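Local coordinates for protein putative phosphomethylpyrimidine kinase (PDB 3MBH) that probably phosphorylates pyridoxal with ATP, as a kinase of the ribokinase clan, and is seen here with pyridoxal bound, at residues T61-M64 against P65-A69; Q91-I94 against V95-I99; E128-K131 against E132-L136; P145-T148 against E149-L153; D225-T228 against S229-G233. All blocks are in the same frame, centred on the assembly; numbering follows the deposited sequence. Where two conformers were deposited one is given.

Contact 1: residues T61-M64 against P65-A69; sequences TDEM and PKIIA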
loop_
_atom_site.group_PDB
_atom_site.type_symbol
_atom_site.label_atom_id
_atom_site.label_comp_id
_atom_site.label_asym_id
_atom_site.label_seq_id
_atom_site.Cartn_x
_atom_site.Cartn_y
_atom_site.Cartn_z
ATOM N N THR A 61 -0.584 -27.005 32.514
ATOM C CA THR A 61 0.065 -26.449 33.707
ATOM C C THR A 61 1.417 -27.100 33.942
ATOM O O THR A 61 2.407 -26.404 34.136
ATOM C CB THR A 61 -0.792 -26.615 34.995
ATOM O OG1 THR A 61 -2.069 -25.989 34.790
ATOM C CG2 THR A 61 -0.076 -26.025 36.296
ATOM N N ASP A 62 1.452 -28.428 33.908
ATOM C CA ASP A 62 2.687 -29.089 34.210
ATOM C C ASP A 62 3.764 -29.069 33.118
ATOM O O ASP A 62 4.922 -29.364 33.412
ATOM C CB ASP A 62 2.408 -30.479 34.690
ATOM C CG ASP A 62 1.577 -30.471 35.982
ATOM O OD1 ASP A 62 1.880 -29.664 36.886
ATOM O OD2 ASP A 62 0.604 -31.256 36.061
ATOM N N GLU A 63 3.412 -28.688 31.895
ATOM C CA GLU A 63 4.431 -28.511 30.865
ATOM C C GLU A 63 5.083 -27.126 30.922
ATOM O O GLU A 63 6.223 -26.966 30.487
ATOM C CB GLU A 63 3.841 -28.737 29.497
ATOM C CG GLU A 63 4.868 -28.987 28.396
ATOM C CD GLU A 63 5.729 -30.249 28.614
ATOM O OE1 GLU A 63 5.291 -31.178 29.329
ATOM O OE2 GLU A 63 6.856 -30.299 28.056
HETATM N N MSE A 64 4.382 -26.140 31.459
HETATM C CA MSE A 64 4.848 -24.756 31.434
HETATM C C MSE A 64 6.194 -24.561 32.166
HETATM O O MSE A 64 7.104 -23.931 31.634
HETATM C CB MSE A 64 3.757 -23.799 31.975
HETATM C CG MSE A 64 2.530 -23.674 31.055
HETATM SE SE MSE A 64 0.979 -22.761 31.798
HETATM C CE MSE A 64 1.154 -23.473 33.545
ATOM N N PRO A 65 6.340 -25.123 33.370
ATOM C CA PRO A 65 7.670 -24.993 33.996
ATOM C C PRO A 65 8.786 -25.626 33.152
ATOM O O PRO A 65 9.933 -25.162 33.170
ATOM C CB PRO A 65 7.519 -25.724 35.362
ATOM C CG PRO A 65 5.989 -25.696 35.609
ATOM C CD PRO A 65 5.403 -25.880 34.212
ATOM N N LYS A 66 8.455 -26.694 32.435
ATOM C CA LYS A 66 9.459 -27.381 31.608
ATOM C C LYS A 66 9.874 -26.489 30.440
ATOM O O LYS A 66 11.086 -26.389 30.125
ATOM C CB LYS A 66 8.895 -28.715 31.110
ATOM C CG LYS A 66 8.594 -29.707 32.258
ATOM C CD LYS A 66 8.047 -31.023 31.673
ATOM C CE LYS A 66 7.776 -32.029 32.726
ATOM N NZ LYS A 66 6.992 -33.102 32.130
ATOM N N ILE A 67 8.901 -25.787 29.856
ATOM C CA ILE A 67 9.170 -24.832 28.794
ATOM C C ILE A 67 9.986 -23.635 29.327
ATOM O O ILE A 67 11.020 -23.277 28.765
ATOM C CB ILE A 67 7.872 -24.348 28.117
ATOM C CG1 ILE A 67 7.221 -25.501 27.324
ATOM C CG2 ILE A 67 8.161 -23.173 27.207
ATOM C CD1 ILE A 67 5.699 -25.206 26.950
ATOM N N ILE A 68 9.531 -23.026 30.416
ATOM C CA ILE A 68 10.274 -21.913 31.049
ATOM C C ILE A 68 11.746 -22.302 31.296
ATOM O O ILE A 68 12.678 -21.517 30.996
ATOM C CB ILE A 68 9.556 -21.487 32.322
ATOM C CG1 ILE A 68 8.206 -20.835 31.952
ATOM C CG2 ILE A 68 10.427 -20.532 33.202
ATOM C CD1 ILE A 68 7.207 -20.656 33.155
ATOM N N ALA A 69 11.983 -23.528 31.748
ATOM C CA ALA A 69 13.315 -23.958 32.083
ATOM C C ALA A 69 14.216 -23.965 30.854
ATOM O O ALA A 69 15.383 -23.541 30.949
ATOM C CB ALA A 69 13.322 -25.334 32.768
HETATM O O HOH W 1 6.367 -33.339 29.416
#
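The acidic end of Glu63 and the ammonium group of Lys66, three residues on, face each other where helix 64-73 begins. Their salt bridge is long, OE1 of Glu63 lying 3.8 Å from NZ of Lys66, and the side chains cross at about a right angle. Because Glu63 bends at chi2 (62°), its carboxylate swings across the extended lysine chain, and OE1 of Glu63 comes 3.6 Å from Lys66 CD. A water accepts from Lys66 NZ at 2.8 Å; its approach to Glu63 OE1 is doubtfully short. Backbone bonds start the helix: Ile67 N donates to Glu63 O at 3.0 Å, and Ile68 N to Met64 O at 2.9 Å, nearly straight at 177°. Pro65 suits this first turn, where its missing N-H costs nothing; its CD lies 3.5 Å from CB of Met64, a selenomethionine, as bonded neighbours must. Packing adds to this: Ile67 CD1 rests 4.1 Å from Glu63 CG, Ile68 touches Ile94 and Phe98 of helix 91-102, and Glu63 packs on Leu58 of the second subunit. With an ion pair this stretched, the helix start probably owes more to its backbone bonds and apolar packing than to charge.

Contact 2: residues Q91-I94 against V95-I99; sequences QIQI and VSDFI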
loop_
_atom_site.group_PDB
_atom_site.type_symbol
_atom_site.label_atom_id
_atom_site.label_comp_id
_atom_site.label_asym_id
_atom_site.label_seq_id
_atom_site.Cartn_x
_atom_site.Cartn_y
_atom_site.Cartn_z
ATOM N N GLN A 91 -1.644 -22.039 37.592
ATOM C CA GLN A 91 -0.854 -21.284 36.642
ATOM C C GLN A 91 -0.577 -19.879 37.102
ATOM O O GLN A 91 0.416 -19.310 36.706
ATOM C CB GLN A 91 -1.512 -21.252 35.251
ATOM C CG GLN A 91 -1.662 -22.653 34.682
ATOM C CD GLN A 91 -2.039 -22.694 33.222
ATOM O OE1 GLN A 91 -2.154 -21.647 32.583
ATOM N NE2 GLN A 91 -2.294 -23.899 32.703
ATOM N N ILE A 92 -1.408 -19.330 37.971
ATOM C CA ILE A 92 -1.191 -17.932 38.328
ATOM C C ILE A 92 0.200 -17.740 38.936
ATOM O O ILE A 92 0.948 -16.873 38.516
ATOM C CB ILE A 92 -2.278 -17.335 39.190
ATOM C CG1 ILE A 92 -3.463 -16.933 38.290
ATOM C CG2 ILE A 92 -1.695 -16.075 39.952
ATOM C CD1 ILE A 92 -4.366 -18.163 37.781
ATOM N N GLN A 93 0.590 -18.619 39.828
ATOM C CA GLN A 93 1.877 -18.452 40.508
ATOM C C GLN A 93 3.063 -18.792 39.611
ATOM O O GLN A 93 4.114 -18.188 39.701
ATOM C CB GLN A 93 1.919 -19.249 41.802
ATOM C CG GLN A 93 1.371 -18.518 42.994
ATOM C CD GLN A 93 2.089 -17.159 43.309
ATOM O OE1 GLN A 93 3.326 -17.023 43.240
ATOM N NE2 GLN A 93 1.289 -16.169 43.627
ATOM N N ILE A 94 2.880 -19.770 38.757
ATOM C CA ILE A 94 3.888 -20.106 37.724
ATOM C C ILE A 94 4.124 -18.906 36.822
ATOM O O ILE A 94 5.271 -18.526 36.508
ATOM C CB ILE A 94 3.500 -21.345 36.889
ATOM C CG1 ILE A 94 3.452 -22.565 37.806
ATOM C CG2 ILE A 94 4.518 -21.538 35.734
ATOM C CD1 ILE A 94 2.750 -23.819 37.227
ATOM N N VAL A 95 3.034 -18.279 36.433
ATOM C CA VAL A 95 3.109 -17.143 35.538
ATOM C C VAL A 95 3.672 -15.927 36.270
ATOM O O VAL A 95 4.470 -15.213 35.705
ATOM C CB VAL A 95 1.755 -16.854 34.897
ATOM C CG1 VAL A 95 1.817 -15.570 34.082
ATOM C CG2 VAL A 95 1.357 -18.067 33.978
ATOM N N SER A 96 3.271 -15.711 37.519
ATOM C CA SER A 96 3.847 -14.625 38.311
ATOM C C SER A 96 5.375 -14.747 38.421
ATOM O O SER A 96 6.104 -13.756 38.268
ATOM C CB SER A 96 3.204 -14.570 39.693
ATOM O OG SER A 96 1.799 -14.523 39.582
ATOM N N ASP A 97 5.854 -15.958 38.676
ATOM C CA ASP A 97 7.309 -16.230 38.732
ATOM C C ASP A 97 8.003 -16.026 37.398
ATOM O O ASP A 97 9.140 -15.568 37.366
ATOM C CB ASP A 97 7.580 -17.652 39.234
ATOM C CG ASP A 97 7.368 -17.782 40.733
ATOM O OD1 ASP A 97 7.317 -16.738 41.401
ATOM O OD2 ASP A 97 7.237 -18.912 41.250
ATOM N N PHE A 98 7.312 -16.362 36.304
ATOM C CA PHE A 98 7.816 -16.176 34.974
ATOM C C PHE A 98 8.050 -14.698 34.701
ATOM O O PHE A 98 9.144 -14.324 34.279
ATOM C CB PHE A 98 6.850 -16.771 33.954
ATOM C CG PHE A 98 7.209 -16.493 32.534
ATOM C CD1 PHE A 98 8.414 -16.894 32.021
ATOM C CD2 PHE A 98 6.339 -15.791 31.709
ATOM C CE1 PHE A 98 8.747 -16.635 30.686
ATOM C CE2 PHE A 98 6.657 -15.525 30.374
ATOM C CZ PHE A 98 7.876 -15.936 29.861
ATOM N N ILE A 99 7.058 -13.875 35.031
ATOM C CA ILE A 99 7.151 -12.435 34.899
ATOM C C ILE A 99 8.292 -11.895 35.775
ATOM O O ILE A 99 9.101 -11.082 35.315
ATOM C CB ILE A 99 5.832 -11.746 35.280
ATOM C CG1 ILE A 99 4.775 -12.102 34.254
ATOM C CG2 ILE A 99 6.036 -10.211 35.373
ATOM C CD1 ILE A 99 3.343 -11.857 34.710
HETATM O O HOH W 2 5.156 -19.402 43.070
#
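The carbonyl oxygen of Ile92 is gripped twice by Ser96, whose N donates from 2.8 Å and whose OG donates to Ile92 O from 2.7 Å. The hydroxyl comes from above the carbonyl plane, 44° out of it, because chi1 of -53° keeps OG beside the serine's own N. Ser96 was modelled in two conformers, so this second bond holds for one of them. A serine suits a buried helix position of this kind, since the backbone one turn back can satisfy its hydroxyl. Val95 sets CG2 3.1 Å from Gln91 O, beside the bond its N gives that oxygen; its apolar packing is on Val13 of strand 9-17, in the central sheet. On a more exposed side, Gln93 and Asp97 are joined through a water that donates to Gln93 OE1 at 3.0 Å and to Asp97 OD2 at 2.8 Å. Asp97 is a zinc ligand in a crystal structure of this protein; none is bound to this chain, and the water occupies one oxygen of a carboxylate that can also serve a metal.

Contact 3: residues E128-K131 against E132-L136; sequences EMVK and EMRHL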
loop_
_atom_site.group_PDB
_atom_site.type_symbol
_atom_site.label_atom_id
_atom_site.label_comp_id
_atom_site.label_asym_id
_atom_site.label_seq_id
_atom_site.Cartn_x
_atom_site.Cartn_y
_atom_site.Cartn_z
ATOM N N GLU A 128 -11.852 -19.780 42.623
ATOM C CA GLU A 128 -10.405 -19.953 42.809
ATOM C C GLU A 128 -9.621 -19.290 41.689
ATOM O O GLU A 128 -8.606 -18.623 41.903
ATOM C CB GLU A 128 -10.019 -21.422 42.831
ATOM C CG GLU A 128 -10.171 -22.097 44.055
ATOM C CD GLU A 128 -9.735 -21.313 45.286
ATOM O OE1 GLU A 128 -8.580 -20.860 45.368
ATOM O OE2 GLU A 128 -10.576 -21.212 46.207
HETATM N N MSE A 129 -10.094 -19.471 40.469
HETATM C CA MSE A 129 -9.509 -18.776 39.346
HETATM C C MSE A 129 -9.621 -17.257 39.572
HETATM O O MSE A 129 -8.638 -16.540 39.372
HETATM C CB MSE A 129 -10.159 -19.204 38.033
HETATM C CG MSE A 129 -9.551 -18.556 36.878
HETATM SE SE MSE A 129 -7.712 -19.360 36.472
HETATM C CE MSE A 129 -8.222 -21.113 36.802
ATOM N N VAL A 130 -10.757 -16.776 40.062
ATOM C CA VAL A 130 -10.926 -15.337 40.294
ATOM C C VAL A 130 -9.941 -14.832 41.355
ATOM O O VAL A 130 -9.205 -13.887 41.108
ATOM C CB VAL A 130 -12.340 -15.001 40.728
ATOM C CG1 VAL A 130 -12.447 -13.562 40.966
ATOM C CG2 VAL A 130 -13.390 -15.416 39.618
ATOM N N LYS A 131 -9.903 -15.505 42.527
ATOM C CA LYS A 131 -8.995 -15.100 43.599
ATOM C C LYS A 131 -7.532 -15.085 43.111
ATOM O O LYS A 131 -6.822 -14.134 43.383
ATOM C CB LYS A 131 -9.156 -15.965 44.858
ATOM C CG LYS A 131 -10.542 -15.907 45.445
ATOM C CD LYS A 131 -10.650 -16.600 46.759
ATOM C CE LYS A 131 -10.589 -18.076 46.619
ATOM N NZ LYS A 131 -11.497 -18.760 47.616
ATOM N N GLU A 132 -7.097 -16.092 42.353
ATOM C CA GLU A 132 -5.719 -16.099 41.824
ATOM C C GLU A 132 -5.475 -14.960 40.812
ATOM O O GLU A 132 -4.410 -14.297 40.811
ATOM C CB GLU A 132 -5.382 -17.465 41.219
ATOM C CG GLU A 132 -5.319 -18.620 42.213
ATOM C CD GLU A 132 -4.183 -18.459 43.242
ATOM O OE1 GLU A 132 -3.044 -18.157 42.845
ATOM O OE2 GLU A 132 -4.439 -18.649 44.443
HETATM N N MSE A 133 -6.453 -14.718 39.938
HETATM C CA MSE A 133 -6.291 -13.677 38.946
HETATM C C MSE A 133 -6.097 -12.314 39.619
HETATM O O MSE A 133 -5.330 -11.486 39.133
HETATM C CB MSE A 133 -7.461 -13.672 37.979
HETATM C CG MSE A 133 -7.312 -12.734 36.802
HETATM SE SE MSE A 133 -5.769 -13.210 35.672
HETATM C CE MSE A 133 -6.537 -14.678 34.662
ATOM N N ARG A 134 -6.785 -12.094 40.743
ATOM C CA ARG A 134 -6.589 -10.898 41.541
ATOM C C ARG A 134 -5.122 -10.679 41.932
ATOM O O ARG A 134 -4.661 -9.543 42.012
ATOM C CB ARG A 134 -7.442 -10.939 42.832
ATOM C CG ARG A 134 -8.919 -10.697 42.590
ATOM C CD ARG A 134 -9.693 -10.871 43.866
ATOM N NE ARG A 134 -11.122 -10.913 43.601
ATOM C CZ ARG A 134 -12.009 -11.580 44.324
ATOM N NH1 ARG A 134 -11.622 -12.304 45.357
ATOM N NH2 ARG A 134 -13.291 -11.537 44.008
ATOM N N HIS A 135 -4.396 -11.765 42.162
ATOM C CA HIS A 135 -2.980 -11.685 42.411
ATOM C C HIS A 135 -2.173 -11.354 41.151
ATOM O O HIS A 135 -1.289 -10.491 41.193
ATOM C CB HIS A 135 -2.410 -12.993 43.012
ATOM C CG HIS A 135 -0.944 -12.911 43.310
ATOM N ND1 HIS A 135 -0.439 -12.126 44.325
ATOM C CD2 HIS A 135 0.125 -13.469 42.702
ATOM C CE1 HIS A 135 0.880 -12.235 44.353
ATOM N NE2 HIS A 135 1.248 -13.058 43.390
ATOM N N LEU A 136 -2.457 -12.059 40.072
ATOM C CA LEU A 136 -1.693 -11.892 38.851
ATOM C C LEU A 136 -1.759 -10.438 38.347
ATOM O O LEU A 136 -0.751 -9.901 37.888
ATOM C CB LEU A 136 -2.158 -12.852 37.764
ATOM C CG LEU A 136 -1.313 -12.793 36.482
ATOM C CD1 LEU A 136 0.191 -13.090 36.787
ATOM C CD2 LEU A 136 -1.895 -13.710 35.368
HETATM O O HOH W 3 -6.676 -18.297 46.254
#
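Val130 and Arg134 meet one turn apart on the alpha-helix 127-136, where the arginine runs back. Its CB lies 3.3 Å from Lys131 O, and its CG is 3.5 Å from Val130 O, the carbonyl that also accepts the Arg134 N-H. CD passes the same Val130 O, and NE gives a weak hydrogen bond to Leu153 O. With chi2 at 175° and chi3 at -168° the chain stays extended to NE and carries the guanidinium over Val130, whose CG1 sits above one face, toward the rim, 3.9 Å from Arg134 CZ. An aliphatic branch suits this place, covering the flat group without competing for its N-H bonds. NH1 comes 3.8 Å from Lys131 CG. NH2 reaches across to helix 147-154, bonding Tyr152 O, and makes a salt bridge to Asp155. Were the arginine a leucine, Tyr152 O and Asp155 would probably lose their mate and Val130 its flat cover. Lys131, crossing Arg134 obliquely, bends to pair its NZ with Glu128 OE2 at 3.0 Å, above the carboxylate plane.

Contact 4: residues P145-T148 against E149-L153; sequences PNLT and ELFYL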
loop_
_atom_site.group_PDB
_atom_site.type_symbol
_atom_site.label_atom_id
_atom_site.label_comp_id
_atom_site.label_asym_id
_atom_site.label_seq_id
_atom_site.Cartn_x
_atom_site.Cartn_y
_atom_site.Cartn_z
ATOM N N PRO A 145 -9.388 -5.825 31.693
ATOM C CA PRO A 145 -10.671 -6.463 32.014
ATOM C C PRO A 145 -11.871 -5.923 31.249
ATOM O O PRO A 145 -11.965 -4.701 31.049
ATOM C CB PRO A 145 -10.910 -6.067 33.439
ATOM C CG PRO A 145 -10.034 -4.836 33.654
ATOM C CD PRO A 145 -8.896 -4.947 32.754
ATOM N N ASN A 146 -12.816 -6.809 30.925
ATOM C CA ASN A 146 -14.153 -6.382 30.558
ATOM C C ASN A 146 -14.937 -6.051 31.808
ATOM O O ASN A 146 -14.468 -6.297 32.915
ATOM C CB ASN A 146 -14.884 -7.386 29.658
ATOM C CG ASN A 146 -15.113 -8.734 30.299
ATOM O OD1 ASN A 146 -15.356 -8.841 31.520
ATOM N ND2 ASN A 146 -15.092 -9.787 29.467
ATOM N N LEU A 147 -16.147 -5.520 31.652
ATOM C CA LEU A 147 -16.900 -5.063 32.822
ATOM C C LEU A 147 -17.164 -6.201 33.830
ATOM O O LEU A 147 -17.057 -6.031 35.075
ATOM C CB LEU A 147 -18.218 -4.388 32.384
ATOM C CG LEU A 147 -18.912 -3.627 33.499
ATOM C CD1 LEU A 147 -18.004 -2.504 33.937
ATOM C CD2 LEU A 147 -20.261 -3.134 33.038
ATOM N N THR A 148 -17.469 -7.381 33.299
ATOM C CA THR A 148 -17.678 -8.556 34.126
ATOM C C THR A 148 -16.454 -8.862 34.986
ATOM O O THR A 148 -16.562 -9.044 36.199
ATOM C CB THR A 148 -17.986 -9.787 33.258
ATOM O OG1 THR A 148 -19.187 -9.557 32.507
ATOM C CG2 THR A 148 -18.170 -11.050 34.135
ATOM N N GLU A 149 -15.313 -8.927 34.327
ATOM C CA GLU A 149 -14.045 -9.238 34.945
ATOM C C GLU A 149 -13.676 -8.154 35.949
ATOM O O GLU A 149 -13.115 -8.454 37.009
ATOM C CB GLU A 149 -12.973 -9.417 33.875
ATOM C CG GLU A 149 -13.208 -10.640 33.069
ATOM C CD GLU A 149 -12.507 -10.681 31.725
ATOM O OE1 GLU A 149 -12.012 -9.634 31.212
ATOM O OE2 GLU A 149 -12.432 -11.807 31.215
ATOM N N LEU A 150 -14.068 -6.914 35.680
ATOM C CA LEU A 150 -13.797 -5.829 36.614
ATOM C C LEU A 150 -14.450 -6.089 37.956
ATOM O O LEU A 150 -13.838 -5.900 39.022
ATOM C CB LEU A 150 -14.305 -4.480 36.092
ATOM C CG LEU A 150 -14.352 -3.383 37.192
ATOM C CD1 LEU A 150 -13.034 -2.705 37.285
ATOM C CD2 LEU A 150 -15.408 -2.447 36.926
ATOM N N PHE A 151 -15.718 -6.460 37.926
ATOM C CA PHE A 151 -16.413 -6.646 39.195
ATOM C C PHE A 151 -15.907 -7.920 39.911
ATOM O O PHE A 151 -15.753 -7.908 41.127
ATOM C CB PHE A 151 -17.917 -6.636 38.981
ATOM C CG PHE A 151 -18.460 -5.268 38.682
ATOM C CD1 PHE A 151 -18.454 -4.285 39.656
ATOM C CD2 PHE A 151 -18.953 -4.960 37.447
ATOM C CE1 PHE A 151 -18.921 -3.030 39.387
ATOM C CE2 PHE A 151 -19.438 -3.681 37.164
ATOM C CZ PHE A 151 -19.412 -2.731 38.126
ATOM N N TYR A 152 -15.558 -8.970 39.163
ATOM C CA TYR A 152 -14.910 -10.146 39.780
ATOM C C TYR A 152 -13.571 -9.765 40.444
ATOM O O TYR A 152 -13.304 -10.146 41.573
ATOM C CB TYR A 152 -14.714 -11.263 38.761
ATOM C CG TYR A 152 -15.969 -12.102 38.582
ATOM C CD1 TYR A 152 -16.499 -12.847 39.650
ATOM C CD2 TYR A 152 -16.637 -12.153 37.359
ATOM C CE1 TYR A 152 -17.662 -13.620 39.461
ATOM C CE2 TYR A 152 -17.793 -12.881 37.188
ATOM C CZ TYR A 152 -18.299 -13.607 38.235
ATOM O OH TYR A 152 -19.435 -14.357 38.028
ATOM N N LEU A 153 -12.773 -8.937 39.781
ATOM C CA LEU A 153 -11.494 -8.507 40.341
ATOM C C LEU A 153 -11.677 -7.641 41.588
ATOM O O LEU A 153 -10.938 -7.807 42.549
ATOM C CB LEU A 153 -10.654 -7.762 39.328
ATOM C CG LEU A 153 -10.094 -8.617 38.204
ATOM C CD1 LEU A 153 -9.543 -7.813 37.048
ATOM C CD2 LEU A 153 -9.047 -9.578 38.784
#
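Asn146 and Glu149 exchange bonds across the first turn of helix 147-154. Glu149 N donates to Asn146 OD1 at 2.8 Å, nearly along the C=O axis, and Asn146 N donates in turn to Glu149 OE1 at 3.0 Å, on the anti side and 26° out of the carboxylate plane. The amide can curl back because chi1 of Asn146 is 62°, placing CG between the backbone N and the carbonyl carbon. The amide and carboxylate planes are then stacked, only 19° apart. This is a capping box, with Asn146 as the N-cap, and the sequence from Asn146 to Glu149 also fits the NXXE motif of the ribokinase family, which in relatives is tied to magnesium and phosphate handling. Beside it, Leu147 CG packs against Phe151 CE2 at 3.7 Å, the two side chains running side by side, and Thr148 CG2 likewise meets Tyr152 CE2 at 3.6 Å. Pro145, just before the cap and bonded through its backbone to Thr185 of strand 181-189, sets CB 4.2 Å from Leu153 CD1. Further out, Glu149 OE2 accepts from Leu115 N, Asn146 ND2 donates to Gly116 O, and the Thr148 hydroxyl bonds Gly119 N. With an alanine replacing Glu149, the N-H groups of Asn146 and Leu115 would probably lose their acceptor and the Asn146 amide its stacked partner. Phe151 is held edge-to-face by the ring of Tyr170.

Contact 5: residues D225-T228 against S229-G233; sequences DTFT and SVITG. With PXL (3-hydroxy-5-(hydroxymethyl)-2-methylisonicotinaldehyde), chain G.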
loop_
_atom_site.group_PDB
_atom_site.type_symbol
_atom_site.label_atom_id
_atom_site.label_comp_id
_atom_site.label_asym_id
_atom_site.label_seq_id
_atom_site.Cartn_x
_atom_site.Cartn_y
_atom_site.Cartn_z
ATOM N N ASP A 225 -9.286 -10.702 23.241
ATOM C CA ASP A 225 -7.994 -11.085 22.780
ATOM C C ASP A 225 -7.559 -10.230 21.592
ATOM O O ASP A 225 -6.395 -9.819 21.512
ATOM C CB ASP A 225 -7.935 -12.580 22.441
ATOM C CG ASP A 225 -8.298 -13.471 23.626
ATOM O OD1 ASP A 225 -7.828 -13.230 24.780
ATOM O OD2 ASP A 225 -9.093 -14.409 23.380
ATOM N N THR A 226 -8.477 -9.912 20.696
ATOM C CA THR A 226 -8.143 -9.026 19.568
ATOM C C THR A 226 -7.837 -7.632 20.096
ATOM O O THR A 226 -6.825 -7.030 19.731
ATOM C CB THR A 226 -9.294 -8.931 18.561
ATOM O OG1 THR A 226 -9.467 -10.193 17.956
ATOM C CG2 THR A 226 -9.012 -7.877 17.481
ATOM N N PHE A 227 -8.693 -7.136 20.975
ATOM C CA PHE A 227 -8.485 -5.839 21.601
ATOM C C PHE A 227 -7.109 -5.690 22.292
ATOM O O PHE A 227 -6.379 -4.733 22.068
ATOM C CB PHE A 227 -9.599 -5.547 22.623
ATOM C CG PHE A 227 -9.438 -4.223 23.322
ATOM C CD1 PHE A 227 -9.934 -3.074 22.765
ATOM C CD2 PHE A 227 -8.760 -4.133 24.538
ATOM C CE1 PHE A 227 -9.744 -1.836 23.400
ATOM C CE2 PHE A 227 -8.566 -2.894 25.186
ATOM C CZ PHE A 227 -9.068 -1.763 24.623
ATOM N N THR A 228 -6.786 -6.657 23.136
ATOM C CA THR A 228 -5.569 -6.608 23.942
ATOM C C THR A 228 -4.339 -6.811 23.084
ATOM O O THR A 228 -3.323 -6.140 23.324
ATOM C CB THR A 228 -5.652 -7.555 25.203
ATOM O OG1 THR A 228 -6.848 -7.212 25.928
ATOM C CG2 THR A 228 -4.370 -7.421 26.110
ATOM N N SER A 229 -4.451 -7.642 22.034
ATOM C CA SER A 229 -3.347 -7.856 21.087
ATOM C C SER A 229 -3.016 -6.526 20.345
ATOM O O SER A 229 -1.828 -6.133 20.241
ATOM C CB SER A 229 -3.707 -8.933 20.047
ATOM O OG SER A 229 -3.707 -10.233 20.601
ATOM N N VAL A 230 -4.054 -5.797 19.914
ATOM C CA VAL A 230 -3.805 -4.510 19.244
ATOM C C VAL A 230 -3.261 -3.478 20.224
ATOM O O VAL A 230 -2.315 -2.752 19.908
ATOM C CB VAL A 230 -5.005 -3.994 18.447
ATOM C CG1 VAL A 230 -4.621 -2.622 17.836
ATOM C CG2 VAL A 230 -5.419 -5.032 17.348
ATOM N N ILE A 231 -3.800 -3.456 21.440
ATOM C CA ILE A 231 -3.265 -2.554 22.471
ATOM C C ILE A 231 -1.756 -2.811 22.719
ATOM O O ILE A 231 -0.953 -1.873 22.740
ATOM C CB ILE A 231 -4.060 -2.601 23.799
ATOM C CG1 ILE A 231 -5.474 -2.061 23.568
ATOM C CG2 ILE A 231 -3.317 -1.800 24.938
ATOM C CD1 ILE A 231 -5.653 -0.529 23.442
ATOM N N THR A 232 -1.376 -4.069 22.856
ATOM C CA THR A 232 0.005 -4.427 23.121
ATOM C C THR A 232 0.906 -4.024 21.995
ATOM O O THR A 232 1.953 -3.397 22.228
ATOM C CB THR A 232 0.103 -5.941 23.306
ATOM O OG1 THR A 232 -0.714 -6.273 24.419
ATOM C CG2 THR A 232 1.533 -6.397 23.580
ATOM N N GLY A 233 0.525 -4.388 20.763
ATOM C CA GLY A 233 1.311 -4.023 19.627
ATOM C C GLY A 233 1.437 -2.496 19.476
ATOM O O GLY A 233 2.500 -1.993 19.153
HETATM O OP4 PXL G . -9.951 -14.730 25.859
HETATM C C5A PXL G . -11.186 -15.378 25.595
HETATM C C5 PXL G . -10.958 -16.894 25.593
HETATM C C6 PXL G . -9.732 -17.518 25.473
HETATM N N1 PXL G . -9.607 -18.844 25.510
HETATM C C2 PXL G . -10.612 -19.738 25.614
HETATM C C3 PXL G . -11.973 -19.194 25.730
HETATM C C4 PXL G . -12.119 -17.720 25.745
HETATM C C4A PXL G . -13.403 -17.023 25.797
HETATM O O4A PXL G . -14.325 -17.743 25.575
HETATM O O3 PXL G . -13.074 -19.944 25.891
HETATM C C2A PXL G . -10.230 -21.208 25.574
#
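Ser229 and Asp225 meet on helix 223-236, whose start carries the GTGD signature of the ribokinase family, ending at Asp225. Two polar grips repeat. Asp225 O accepts from Ser229 N at 3.0 Å and from Ser229 OG at 2.9 Å, the donors coming from opposite faces of its plane. Thr228 O is held likewise by Thr232 N and Thr232 OG1, the latter at 2.8 Å. Small hydroxyl residues suit these buried places because the backbone satisfies them. The Thr228 hydroxyl is hydrogen-bonded to that of Thr144 and to Gly224 O. The apolar part is a CH-pi contact: Ile231 CG1 lies over one face of the Phe227 ring, 3.9 Å from its centroid, and both side chains reach Ile183 of strand 181-189. With CG anti to the backbone N (chi1 179°), the ring lies where Ile231 can cover it. At the helix start Asp225 faces substrate, OD2 accepting from Ser23 N. In relatives it is the catalytic base, consistent with pyridoxal hydroxymethyl OP4 donating to Asp225 OD2 at 2.6 Å.

In the fold
The five contacts follow one another along the chain, each at a turn of a helix, and all belong to the ribokinase-like fold of the chain. Contacts 1 to 4 make a row of neighbours: centres are about 11 Å apart from 1 to 2, then about 12 Å from 2 to 3 and from 3 to 4, and each touches the next, with Gln91 meeting Thr61, Gln93 meeting His135, and Arg134 meeting Tyr152. Contact 2 sits on the helix of the beta-alpha-beta unit between strands 80-83 and 108-111 of the central sheet. Contact 5 lies nearest the chain's centre, about 17 Å from contact 4 between centres, placing the row to one side of helix 223-236, which contributes to the pyridoxal pocket.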